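Local coordinates for oxidoreductase protein (PDB 5UI9) that probably catalyses an NAD-dependent oxidation or reduction of a small hydroxy-acid substrate, as a two-domain enzyme of the GFO/IDH/MocA family, at residues 151-157 / 226-232; 193-199 / 215-221; 124-128 / 181-186. All blocks are in the same frame, centred on the assembly; numbering follows the deposited sequence.

Interactions 1 and 2 lie in the large sheet of the C-terminal domain, with centres about 13 Å apart. Their strands 225-231 and 213-220 are neighbours in the sheet, where the backbone of Ser226 O meets Leu218 N at 2.7 Å. Both contacts also touch the second subunit. Helix segment 181-186 of interaction 3 packs on the apolar face of this sheet; centres are about 12 Å from interaction 1 and 16 Å from interaction 2. Thr183 OG1 touches Val230 CG1 at 3.3 Å, and Leu184 touches Ile216. Interactions 1 and 3 each give the bound hydroxy acid a hydrogen bond, from Tyr232 and His182. Interaction 3 also holds the nicotinamide end of NAD.

Interaction 1 of 3, residues 151-157 / 226-232; sequences GRFSFRS and SIVDVSY. With 8A1 ((2S)-2,3-dihydroxy-2-methylpropanoic acid), chain D.
Asp229 OD2 accepts hydrogen bonds from three side chains of the parallel strand beside it. Ser154 OG comes closest, with OG 2.6 Å from Asp229 OD2. Arg156 NH1 uses the anti lone pair of the same oxygen, at 2.9 Å from Asp229 OD2. Arg152 grips the carboxylate side-on: NE lies 2.8 Å from Asp229 OD1, while NH2 reaches OD2 from above the carboxylate plane. The extended Arg152 chain brings NE and NH2 over to Asp229; Arg152 alone is partly exposed, the others being buried. Arg156 bends at chi3 (77°) and lays one guanidinium face over Ser231 CB. Its NE goes on to a salt bridge with Asp249 of the second subunit.

The other face is apolar, and its cross-strand side-chain contacts are longer. Phe153 CB stands 4.3 Å from Val228 CG2, and Phe155 CB 4.2 Å from Val230 CG1. Helix 175-191 packs on this face through Leu179 and Thr183. At the strand ends Phe155 turns its ring edge toward the face of Tyr232, with planes at 73°. Tyr232 OH then donates to the bound hydroxy acid, 2.6 Å from its O1.

Regular backbone bonds join the pair from Gly151 to Ser157. This is the central parallel pair of the mixed sheet in the GFO/IDH/MocA C-terminal domain, with helix on one face, a second subunit on the other and the pocket of the bound acid at the strand ends.

Interaction 2 of 3, residues 193-199 / 215-221; sequences DVATLTA and TILLDHQ
Leu197 and Leu218 face each other in a non-hydrogen-bonded pair of this antiparallel hairpin. Their side chains lie side by side and point the same way, with Leu197 CD1 3.5 Å from Leu218 CD2. Ile216 crosses Leu197 at a slant and sets its CG2 3.7 Å from Leu197 CG. Its other branch, CG1, meets Ala199 CB. Val194 crosses Leu218 at about a right angle, and the contact is looser, 4.1 Å from Val194 CG2 to Leu218 CD1. These groups form the apolar face, which packs on helices 175-191 and 316-335.

Thr196, Thr198, Leu217 and Asp219 lie on the opposite face. Thr196 puts OG1 between its backbone N and carbonyl carbon (chi1 54°), which brings the hydroxyl across to Asp219. OG1 donates to Asp219 OD2 at 2.6 Å, on the anti side of that oxygen and 16° out of the carboxylate plane. A water ties the same oxygen to Thr198 OG1 and to Leu217 O. The water donates to Asp219 OD2 and accepts from Thr198. Asp219 OD1 pairs with Arg200 of the second subunit.

The backbone shifts by one residue at a classic beta bulge. Ala195 N lies 2.8 Å from Asp219 O, and Thr196 N makes a weak second bond to that oxygen. Beyond the bulge Val194 and His220 still pair, but their side chains point different ways. Gln221 N ends the pairing with a nearly straight bond to Asp193 O.

The chemistry is split between the two faces. Dispersion contacts join the hairpin to the helices, while the Asp219 carboxylate shares its charge between a hydroxyl, a water and the partner subunit, which probably keeps it ionised.

Interaction 3 of 3, residues 124-128 / 181-186; sequences HENFR and IHTLDI. With NAD (nicotinamide-adenine-dinucleotide), chain C; 8A1 ((2S)-2,3-dihydroxy-2-methylpropanoic acid), chain D.
Asp185 OD2 is gripped by Arg128 and by a water. Arg128 NE donates to it in the guanidinium plane, with NE 2.8 Å from Asp185 OD2. Arg128 NH2 bonds the other oxygen, so the guanidinium holds the carboxylate side-on. The Arg128 chain bends at chi3 to bring this edge round to the helix. Asp185 OD1 has a further partner in Thr322. The water donates to both Asp185 OD2 and Glu125 OE2 and accepts from Arg128 N. It therefore bridges two carboxylates whose nearest oxygens, Glu125 OE2 and Asp185 OD2, are 4.3 Å apart.

Glu125 OE2 also takes the ND1 hydrogen of His182, at 2.6 Å from ND1 to OE2. The bond is nearly straight (173°). It uses the syn lone pair of OE2, and OE2 lies in the plane of the imidazole; the carboxylate itself is turned 68° from the ring. Phe127 lies over one face of that imidazole in an offset stack, with planes 11° apart. Its CD1 sits 3.2 Å from His182 ND1. Ile186 CD1 borders the edge of the phenyl ring.

The far edge of the imidazole faces the bound acid. His182 NE2 donates to this ligand, 2.6 Å from its carboxylate O. Next to it, Asn126 OD1 accepts from the NAD carboxamide N7N at 3.1 Å. Asn126 ND2 also bonds His124 NE2, which helps to fix the amide.

The arrangement is consistent with a second shell that positions His182: the Arg128-Asp185 pair and the water lie behind Glu125, Glu125 fixes ND1, and Phe127 stacks on the ring, leaving NE2 directed at the ligand carboxylate.

Interaction 1 of 3, residues 151-157 / 226-232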
loop_
_atom_site.group_PDB
_atom_site.type_symbol
_atom_site.label_atom_id
_atom_site.label_comp_id
_atom_site.label_asym_id
_atom_site.label_seq_id
_atom_site.Cartn_x
_atom_site.Cartn_y
_atom_site.Cartn_z
ATOM N N GLY A 151 1.856 -7.528 4.288
ATOM C CA GLY A 151 0.704 -7.698 3.410
ATOM C C GLY A 151 0.099 -6.402 2.927
ATOM O O GLY A 151 0.289 -5.357 3.532
ATOM N N ARG A 152 -0.619 -6.486 1.812
ATOM C CA ARG A 152 -1.485 -5.423 1.362
ATOM C C ARG A 152 -2.833 -6.012 0.994
ATOM O O ARG A 152 -2.893 -7.000 0.261
ATOM C CB ARG A 152 -0.902 -4.709 0.146
ATOM C CG ARG A 152 -1.728 -3.498 -0.275
ATOM C CD ARG A 152 -1.568 -3.167 -1.743
ATOM N NE ARG A 152 -2.344 -1.980 -2.104
ATOM C CZ ARG A 152 -2.509 -1.527 -3.343
ATOM N NH1 ARG A 152 -1.953 -2.141 -4.380
ATOM N NH2 ARG A 152 -3.238 -0.447 -3.550
ATOM N N PHE A 153 -3.896 -5.374 1.482
ATOM C CA PHE A 153 -5.274 -5.755 1.215
ATOM C C PHE A 153 -5.976 -4.517 0.660
ATOM O O PHE A 153 -6.109 -3.522 1.365
ATOM C CB PHE A 153 -5.948 -6.219 2.510
ATOM C CG PHE A 153 -5.188 -7.298 3.231
ATOM C CD1 PHE A 153 -4.156 -6.973 4.117
ATOM C CD2 PHE A 153 -5.491 -8.640 3.022
ATOM C CE1 PHE A 153 -3.442 -7.965 4.771
ATOM C CE2 PHE A 153 -4.777 -9.637 3.674
ATOM C CZ PHE A 153 -3.752 -9.299 4.548
ATOM N N SER A 154 -6.434 -4.593 -0.585
ATOM C CA SER A 154 -6.843 -3.410 -1.347
ATOM C C SER A 154 -8.202 -3.619 -2.016
ATOM O O SER A 154 -8.415 -4.618 -2.691
ATOM C CB SER A 154 -5.782 -3.100 -2.409
ATOM O OG SER A 154 -6.068 -1.892 -3.091
ATOM N N PHE A 155 -9.118 -2.678 -1.803
ATOM C CA PHE A 155 -10.423 -2.674 -2.464
ATOM C C PHE A 155 -10.611 -1.259 -2.979
ATOM O O PHE A 155 -10.978 -0.360 -2.214
ATOM C CB PHE A 155 -11.521 -3.070 -1.465
ATOM C CG PHE A 155 -12.899 -3.237 -2.077
ATOM C CD1 PHE A 155 -13.688 -2.133 -2.393
ATOM C CD2 PHE A 155 -13.437 -4.508 -2.270
ATOM C CE1 PHE A 155 -14.956 -2.293 -2.935
ATOM C CE2 PHE A 155 -14.705 -4.670 -2.807
ATOM C CZ PHE A 155 -15.464 -3.559 -3.139
ATOM N N ARG A 156 -10.307 -1.058 -4.259
ATOM C CA ARG A 156 -10.387 0.260 -4.893
ATOM C C ARG A 156 -11.331 0.134 -6.077
ATOM O O ARG A 156 -11.085 -0.657 -6.985
ATOM C CB ARG A 156 -9.009 0.748 -5.348
ATOM C CG ARG A 156 -7.929 0.664 -4.277
ATOM C CD ARG A 156 -6.690 1.471 -4.664
ATOM N NE ARG A 156 -6.916 2.908 -4.452
ATOM C CZ ARG A 156 -6.911 3.522 -3.268
ATOM N NH1 ARG A 156 -6.695 2.848 -2.136
ATOM N NH2 ARG A 156 -7.147 4.832 -3.208
ATOM N N SER A 157 -12.408 0.911 -6.039
ATOM C CA SER A 157 -13.549 0.748 -6.930
ATOM C C SER A 157 -14.145 2.097 -7.299
ATOM O O SER A 157 -13.980 3.074 -6.567
ATOM C CB SER A 157 -14.623 -0.089 -6.230
ATOM O OG SER A 157 -15.754 -0.260 -7.059
ATOM N N SER A 226 0.876 -4.610 7.728
ATOM C CA SER A 226 0.029 -4.584 6.544
ATOM C C SER A 226 -0.569 -3.209 6.247
ATOM O O SER A 226 -0.636 -2.334 7.119
ATOM C CB SER A 226 -1.055 -5.668 6.614
ATOM O OG SER A 226 -2.163 -5.252 7.379
ATOM N N ILE A 227 -0.948 -3.040 4.981
ATOM C CA ILE A 227 -1.699 -1.896 4.495
ATOM C C ILE A 227 -3.099 -2.363 4.101
ATOM O O ILE A 227 -3.249 -3.332 3.352
ATOM C CB ILE A 227 -1.024 -1.273 3.252
ATOM C CG1 ILE A 227 0.369 -0.726 3.604
ATOM C CG2 ILE A 227 -1.889 -0.182 2.627
ATOM C CD1 ILE A 227 0.375 0.402 4.620
ATOM N N VAL A 228 -4.112 -1.674 4.615
ATOM C CA VAL A 228 -5.482 -1.810 4.141
ATOM C C VAL A 228 -5.837 -0.493 3.471
ATOM O O VAL A 228 -5.898 0.553 4.131
ATOM C CB VAL A 228 -6.460 -2.114 5.282
ATOM C CG1 VAL A 228 -7.903 -2.058 4.792
ATOM C CG2 VAL A 228 -6.147 -3.480 5.863
ATOM N N ASP A 229 -6.050 -0.537 2.163
ATOM C CA ASP A 229 -6.398 0.665 1.414
ATOM C C ASP A 229 -7.709 0.443 0.668
ATOM O O ASP A 229 -7.851 -0.514 -0.086
ATOM C CB ASP A 229 -5.247 1.104 0.495
ATOM C CG ASP A 229 -4.930 0.105 -0.599
ATOM O OD1 ASP A 229 -4.142 -0.826 -0.363
ATOM O OD2 ASP A 229 -5.430 0.285 -1.729
ATOM N N VAL A 230 -8.676 1.316 0.938
ATOM C CA VAL A 230 -10.004 1.218 0.367
ATOM C C VAL A 230 -10.414 2.548 -0.258
ATOM O O VAL A 230 -10.020 3.621 0.216
ATOM C CB VAL A 230 -11.058 0.729 1.400
ATOM C CG1 VAL A 230 -10.695 -0.665 1.890
ATOM C CG2 VAL A 230 -11.208 1.688 2.576
ATOM N N SER A 231 -11.195 2.456 -1.334
ATOM C CA SER A 231 -11.664 3.622 -2.066
ATOM C C SER A 231 -12.901 3.274 -2.879
ATOM O O SER A 231 -12.932 2.219 -3.522
ATOM C CB SER A 231 -10.568 4.125 -3.016
ATOM O OG SER A 231 -11.043 5.160 -3.876
ATOM N N TYR A 232 -13.906 4.149 -2.833
ATOM C CA TYR A 232 -15.037 4.128 -3.776
ATOM C C TYR A 232 -14.985 5.309 -4.777
ATOM O O TYR A 232 -15.992 5.628 -5.425
ATOM C CB TYR A 232 -16.375 4.089 -3.025
ATOM C CG TYR A 232 -16.920 2.689 -2.802
ATOM C CD1 TYR A 232 -17.167 1.832 -3.884
ATOM C CD2 TYR A 232 -17.206 2.218 -1.520
ATOM C CE1 TYR A 232 -17.680 0.557 -3.691
ATOM C CE2 TYR A 232 -17.713 0.940 -1.324
ATOM C CZ TYR A 232 -17.948 0.120 -2.410
ATOM O OH TYR A 232 -18.449 -1.143 -2.225
HETATM O OXT 8A1 D . -20.757 -5.799 0.456
HETATM C C 8A1 D . -20.956 -4.827 1.223
HETATM O O 8A1 D . -21.006 -4.953 2.466
HETATM C CA 8A1 D . -21.127 -3.450 0.635
HETATM C CB 8A1 D . -19.748 -2.791 0.664
HETATM O O1 8A1 D . -19.739 -1.548 -0.045
HETATM O O2 8A1 D . -22.059 -2.694 1.426
HETATM C C3 8A1 D . -21.691 -3.548 -0.784
HETATM O O HOH W 1 -6.996 4.459 0.058
#

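Interaction 2 of 3, residues 193-199 / 215-221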
loop_
_atom_site.group_PDB
_atom_site.type_symbol
_atom_site.label_atom_id
_atom_site.label_comp_id
_atom_site.label_asym_id
_atom_site.label_seq_id
_atom_site.Cartn_x
_atom_site.Cartn_y
_atom_site.Cartn_z
ATOM N N ASP A 193 -4.654 -11.059 14.597
ATOM C CA ASP A 193 -5.142 -9.874 15.312
ATOM C C ASP A 193 -4.091 -8.765 15.349
ATOM O O ASP A 193 -2.885 -9.026 15.240
ATOM C CB ASP A 193 -5.582 -10.226 16.746
ATOM C CG ASP A 193 -6.725 -11.247 16.794
ATOM O OD1 ASP A 193 -7.521 -11.328 15.832
ATOM O OD2 ASP A 193 -6.824 -11.969 17.808
ATOM N N VAL A 194 -4.581 -7.538 15.525
ATOM C CA VAL A 194 -3.804 -6.317 15.346
ATOM C C VAL A 194 -3.507 -5.687 16.703
ATOM O O VAL A 194 -4.384 -5.638 17.572
ATOM C CB VAL A 194 -4.589 -5.318 14.457
ATOM C CG1 VAL A 194 -3.900 -3.956 14.377
ATOM C CG2 VAL A 194 -4.799 -5.901 13.062
ATOM N N ALA A 195 -2.272 -5.213 16.872
ATOM C CA ALA A 195 -1.828 -4.548 18.102
ATOM C C ALA A 195 -2.086 -3.051 18.034
ATOM O O ALA A 195 -2.698 -2.479 18.941
ATOM C CB ALA A 195 -0.345 -4.804 18.341
ATOM N N THR A 196 -1.599 -2.423 16.964
ATOM C CA THR A 196 -1.732 -0.974 16.766
ATOM C C THR A 196 -2.120 -0.657 15.325
ATOM O O THR A 196 -1.911 -1.463 14.414
ATOM C CB THR A 196 -0.443 -0.206 17.143
ATOM O OG1 THR A 196 0.667 -0.747 16.426
ATOM C CG2 THR A 196 -0.153 -0.307 18.632
ATOM N N LEU A 197 -2.682 0.534 15.147
ATOM C CA LEU A 197 -3.332 0.931 13.904
ATOM C C LEU A 197 -3.228 2.446 13.694
ATOM O O LEU A 197 -3.355 3.213 14.647
ATOM C CB LEU A 197 -4.798 0.494 13.981
ATOM C CG LEU A 197 -5.745 0.761 12.815
ATOM C CD1 LEU A 197 -6.819 -0.315 12.715
ATOM C CD2 LEU A 197 -6.390 2.140 12.900
ATOM N N THR A 198 -2.994 2.858 12.449
ATOM C CA THR A 198 -2.981 4.272 12.056
ATOM C C THR A 198 -3.751 4.438 10.750
ATOM O O THR A 198 -3.537 3.670 9.814
ATOM C CB THR A 198 -1.548 4.795 11.821
ATOM O OG1 THR A 198 -0.639 4.137 12.710
ATOM C CG2 THR A 198 -1.477 6.294 12.045
ATOM N N ALA A 199 -4.630 5.436 10.682
ATOM C CA ALA A 199 -5.529 5.598 9.538
ATOM C C ALA A 199 -5.596 7.033 9.032
ATOM O O ALA A 199 -5.334 7.981 9.773
ATOM C CB ALA A 199 -6.919 5.100 9.887
ATOM N N THR A 215 -7.000 4.855 4.132
ATOM C CA THR A 215 -5.725 4.165 4.063
ATOM C C THR A 215 -5.277 3.894 5.492
ATOM O O THR A 215 -5.183 4.818 6.299
ATOM C CB THR A 215 -4.695 5.023 3.310
ATOM O OG1 THR A 215 -5.228 5.372 2.027
ATOM C CG2 THR A 215 -3.403 4.275 3.108
ATOM N N ILE A 216 -5.014 2.624 5.790
ATOM C CA ILE A 216 -4.778 2.159 7.153
ATOM C C ILE A 216 -3.492 1.333 7.199
ATOM O O ILE A 216 -3.288 0.455 6.363
ATOM C CB ILE A 216 -5.963 1.301 7.663
ATOM C CG1 ILE A 216 -7.294 2.033 7.453
ATOM C CG2 ILE A 216 -5.777 0.936 9.138
ATOM C CD1 ILE A 216 -8.522 1.256 7.873
ATOM N N LEU A 217 -2.641 1.618 8.184
ATOM C CA LEU A 217 -1.404 0.871 8.424
ATOM C C LEU A 217 -1.573 0.015 9.681
ATOM O O LEU A 217 -1.826 0.552 10.755
ATOM C CB LEU A 217 -0.244 1.845 8.614
ATOM C CG LEU A 217 1.163 1.320 8.902
ATOM C CD1 LEU A 217 1.689 0.414 7.802
ATOM C CD2 LEU A 217 2.103 2.507 9.090
ATOM N N LEU A 218 -1.416 -1.302 9.544
ATOM C CA LEU A 218 -1.629 -2.249 10.649
ATOM C C LEU A 218 -0.325 -2.844 11.163
ATOM O O LEU A 218 0.500 -3.295 10.385
ATOM C CB LEU A 218 -2.523 -3.400 10.196
ATOM C CG LEU A 218 -3.933 -3.089 9.676
ATOM C CD1 LEU A 218 -4.648 -4.378 9.275
ATOM C CD2 LEU A 218 -4.759 -2.325 10.701
ATOM N N ASP A 219 -0.159 -2.858 12.481
ATOM C CA ASP A 219 0.922 -3.596 13.126
ATOM C C ASP A 219 0.293 -4.825 13.777
ATOM O O ASP A 219 -0.406 -4.705 14.781
ATOM C CB ASP A 219 1.620 -2.704 14.144
ATOM C CG ASP A 219 2.032 -1.356 13.548
ATOM O OD1 ASP A 219 2.800 -1.351 12.559
ATOM O OD2 ASP A 219 1.597 -0.296 14.056
ATOM N N HIS A 220 0.505 -5.996 13.179
ATOM C CA HIS A 220 -0.087 -7.236 13.694
ATOM C C HIS A 220 0.672 -7.742 14.920
ATOM O O HIS A 220 1.860 -7.471 15.071
ATOM C CB HIS A 220 -0.148 -8.298 12.600
ATOM C CG HIS A 220 -1.063 -7.940 11.471
ATOM N ND1 HIS A 220 -2.366 -8.383 11.401
ATOM C CD2 HIS A 220 -0.868 -7.170 10.372
ATOM C CE1 HIS A 220 -2.932 -7.908 10.305
ATOM N NE2 HIS A 220 -2.043 -7.169 9.662
ATOM N N GLN A 221 -0.021 -8.466 15.802
ATOM C CA GLN A 221 0.596 -8.999 17.032
ATOM C C GLN A 221 1.762 -9.960 16.752
ATOM O O GLN A 221 2.732 -9.991 17.512
ATOM C CB GLN A 221 -0.459 -9.681 17.919
ATOM C CG GLN A 221 -1.493 -8.719 18.500
ATOM C CD GLN A 221 -2.633 -9.415 19.233
ATOM O OE1 GLN A 221 -2.659 -10.641 19.367
ATOM N NE2 GLN A 221 -3.588 -8.626 19.712
HETATM O O HOH W 2 -0.234 1.239 12.856
#

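Interaction 3 of 3, residues 124-128 / 181-186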
loop_
_atom_site.group_PDB
_atom_site.type_symbol
_atom_site.label_atom_id
_atom_site.label_comp_id
_atom_site.label_asym_id
_atom_site.label_seq_id
_atom_site.Cartn_x
_atom_site.Cartn_y
_atom_site.Cartn_z
ATOM N N HIS A 124 -22.816 -11.712 10.182
ATOM C CA HIS A 124 -22.771 -12.053 8.769
ATOM C C HIS A 124 -21.657 -11.193 8.152
ATOM O O HIS A 124 -21.898 -10.102 7.643
ATOM C CB HIS A 124 -24.128 -11.843 8.085
ATOM C CG HIS A 124 -24.201 -12.397 6.693
ATOM N ND1 HIS A 124 -25.141 -13.331 6.317
ATOM C CD2 HIS A 124 -23.458 -12.140 5.586
ATOM C CE1 HIS A 124 -24.977 -13.624 5.041
ATOM N NE2 HIS A 124 -23.955 -12.921 4.574
ATOM N N GLU A 125 -20.433 -11.701 8.257
ATOM C CA GLU A 125 -19.252 -11.069 7.698
ATOM C C GLU A 125 -18.707 -12.011 6.617
ATOM O O GLU A 125 -17.937 -12.933 6.916
ATOM C CB GLU A 125 -18.244 -10.814 8.827
ATOM C CG GLU A 125 -16.921 -10.201 8.400
ATOM C CD GLU A 125 -17.084 -9.067 7.399
ATOM O OE1 GLU A 125 -17.630 -8.007 7.773
ATOM O OE2 GLU A 125 -16.683 -9.264 6.235
ATOM N N ASN A 126 -19.123 -11.771 5.368
ATOM C CA ASN A 126 -19.011 -12.784 4.298
ATOM C C ASN A 126 -17.793 -12.661 3.368
ATOM O O ASN A 126 -17.550 -13.557 2.558
ATOM C CB ASN A 126 -20.341 -12.919 3.497
ATOM C CG ASN A 126 -20.804 -11.620 2.834
ATOM O OD1 ASN A 126 -20.005 -10.767 2.456
ATOM N ND2 ASN A 126 -22.118 -11.479 2.677
ATOM N N PHE A 127 -17.007 -11.592 3.504
ATOM C CA PHE A 127 -15.855 -11.368 2.603
ATOM C C PHE A 127 -14.772 -12.425 2.783
ATOM O O PHE A 127 -14.284 -12.965 1.797
ATOM C CB PHE A 127 -15.281 -9.953 2.750
ATOM C CG PHE A 127 -15.883 -8.960 1.799
ATOM C CD1 PHE A 127 -17.255 -8.782 1.740
ATOM C CD2 PHE A 127 -15.072 -8.191 0.961
ATOM C CE1 PHE A 127 -17.815 -7.871 0.857
ATOM C CE2 PHE A 127 -15.626 -7.268 0.086
ATOM C CZ PHE A 127 -16.996 -7.111 0.025
ATOM N N ARG A 128 -14.449 -12.772 4.030
ATOM C CA ARG A 128 -13.504 -13.872 4.296
ATOM C C ARG A 128 -13.982 -15.240 3.769
ATOM O O ARG A 128 -13.170 -16.150 3.590
ATOM C CB ARG A 128 -13.170 -13.976 5.789
ATOM C CG ARG A 128 -14.316 -14.476 6.676
ATOM C CD ARG A 128 -13.802 -15.022 7.992
ATOM N NE ARG A 128 -13.325 -13.962 8.874
ATOM C CZ ARG A 128 -12.872 -14.147 10.112
ATOM N NH1 ARG A 128 -12.825 -15.363 10.650
ATOM N NH2 ARG A 128 -12.482 -13.105 10.832
ATOM N N ILE A 181 -14.595 -2.373 6.990
ATOM C CA ILE A 181 -14.950 -3.412 7.945
ATOM C C ILE A 181 -14.673 -4.822 7.387
ATOM O O ILE A 181 -14.156 -5.672 8.106
ATOM C CB ILE A 181 -16.418 -3.230 8.411
ATOM C CG1 ILE A 181 -16.699 -4.007 9.698
ATOM C CG2 ILE A 181 -17.416 -3.602 7.320
ATOM C CD1 ILE A 181 -17.903 -3.462 10.443
ATOM N N HIS A 182 -14.974 -5.044 6.106
ATOM C CA HIS A 182 -14.645 -6.295 5.431
ATOM C C HIS A 182 -13.144 -6.459 5.240
ATOM O O HIS A 182 -12.590 -7.519 5.529
ATOM C CB HIS A 182 -15.271 -6.382 4.031
ATOM C CG HIS A 182 -16.767 -6.385 4.008
ATOM N ND1 HIS A 182 -17.525 -7.349 4.641
ATOM C CD2 HIS A 182 -17.643 -5.576 3.368
ATOM C CE1 HIS A 182 -18.805 -7.115 4.413
ATOM N NE2 HIS A 182 -18.905 -6.040 3.651
ATOM N N THR A 183 -12.500 -5.423 4.700
ATOM C CA THR A 183 -11.081 -5.503 4.346
ATOM C C THR A 183 -10.202 -5.699 5.588
ATOM O O THR A 183 -9.216 -6.438 5.552
ATOM C CB THR A 183 -10.615 -4.239 3.592
ATOM O OG1 THR A 183 -11.670 -3.750 2.754
ATOM C CG2 THR A 183 -9.404 -4.546 2.736
ATOM N N LEU A 184 -10.564 -5.010 6.667
ATOM C CA LEU A 184 -9.924 -5.182 7.974
ATOM C C LEU A 184 -10.139 -6.583 8.551
ATOM O O LEU A 184 -9.239 -7.142 9.188
ATOM C CB LEU A 184 -10.443 -4.131 8.965
ATOM C CG LEU A 184 -10.017 -2.690 8.670
ATOM C CD1 LEU A 184 -10.880 -1.707 9.447
ATOM C CD2 LEU A 184 -8.538 -2.486 8.983
ATOM N N ASP A 185 -11.327 -7.142 8.332
ATOM C CA ASP A 185 -11.611 -8.516 8.752
ATOM C C ASP A 185 -10.728 -9.495 7.985
ATOM O O ASP A 185 -10.222 -10.456 8.571
ATOM C CB ASP A 185 -13.079 -8.889 8.531
ATOM C CG ASP A 185 -13.436 -10.214 9.181
ATOM O OD1 ASP A 185 -13.566 -10.240 10.422
ATOM O OD2 ASP A 185 -13.545 -11.233 8.459
ATOM N N ILE A 186 -10.550 -9.248 6.682
ATOM C CA ILE A 186 -9.673 -10.092 5.866
ATOM C C ILE A 186 -8.234 -9.996 6.384
ATOM O O ILE A 186 -7.565 -11.009 6.516
ATOM C CB ILE A 186 -9.753 -9.762 4.356
ATOM C CG1 ILE A 186 -11.141 -10.117 3.804
ATOM C CG2 ILE A 186 -8.686 -10.533 3.576
ATOM C CD1 ILE A 186 -11.454 -9.538 2.440
HETATM P PA NAD C . -32.094 -1.768 3.135
HETATM O O1A NAD C . -32.459 -0.413 3.704
HETATM O O2A NAD C . -32.260 -2.039 1.665
HETATM O O5B NAD C . -32.908 -2.886 3.938
HETATM C C5B NAD C . -33.196 -2.787 5.327
HETATM C C4B NAD C . -34.620 -3.283 5.525
HETATM O O4B NAD C . -34.847 -3.485 6.916
HETATM C C3B NAD C . -35.662 -2.283 5.045
HETATM O O3B NAD C . -36.598 -2.948 4.185
HETATM C C2B NAD C . -36.320 -1.753 6.311
HETATM O O2B NAD C . -37.711 -1.498 6.119
HETATM C C1B NAD C . -36.085 -2.885 7.297
HETATM N N9A NAD C . -35.973 -2.536 8.732
HETATM C C8A NAD C . -35.190 -1.597 9.299
HETATM N N7A NAD C . -35.342 -1.613 10.649
HETATM C C5A NAD C . -36.219 -2.586 10.959
HETATM C C6A NAD C . -36.835 -3.149 12.190
HETATM N N6A NAD C . -36.535 -2.661 13.414
HETATM N N1A NAD C . -37.706 -4.176 12.051
HETATM C C2A NAD C . -38.035 -4.689 10.847
HETATM N N3A NAD C . -37.514 -4.225 9.694
HETATM C C4A NAD C . -36.621 -3.199 9.687
HETATM O O3 NAD C . -30.583 -2.098 3.572
HETATM P PN NAD C . -29.618 -3.117 2.772
HETATM O O1N NAD C . -28.939 -2.398 1.632
HETATM O O2N NAD C . -30.364 -4.396 2.491
HETATM O O5D NAD C . -28.515 -3.347 3.905
HETATM C C5D NAD C . -28.881 -3.951 5.138
HETATM C C4D NAD C . -27.611 -4.352 5.863
HETATM O O4D NAD C . -26.899 -5.289 5.049
HETATM C C3D NAD C . -26.693 -3.165 6.114
HETATM O O3D NAD C . -26.243 -3.174 7.473
HETATM C C2D NAD C . -25.541 -3.359 5.142
HETATM O O2D NAD C . -24.285 -2.926 5.665
HETATM C C1D NAD C . -25.542 -4.869 4.912
HETATM N N1N NAD C . -24.991 -5.324 3.622
HETATM C C2N NAD C . -24.133 -6.359 3.661
HETATM C C3N NAD C . -23.549 -6.881 2.517
HETATM C C7N NAD C . -22.599 -8.039 2.658
HETATM O O7N NAD C . -22.804 -8.874 3.536
HETATM N N7N NAD C . -21.553 -8.153 1.837
HETATM C C4N NAD C . -23.870 -6.304 1.287
HETATM C C5N NAD C . -24.765 -5.234 1.252
HETATM C C6N NAD C . -25.325 -4.761 2.439
HETATM O OXT 8A1 D . -20.757 -5.799 0.456
HETATM C C 8A1 D . -20.956 -4.827 1.223
HETATM O O 8A1 D . -21.006 -4.953 2.466
HETATM C CA 8A1 D . -21.127 -3.450 0.635
HETATM C CB 8A1 D . -19.748 -2.791 0.664
HETATM O O1 8A1 D . -19.739 -1.548 -0.045
HETATM O O2 8A1 D . -22.059 -2.694 1.426
HETATM C C3 8A1 D . -21.691 -3.548 -0.784
HETATM O O HOH W 3 -14.557 -10.791 6.014
#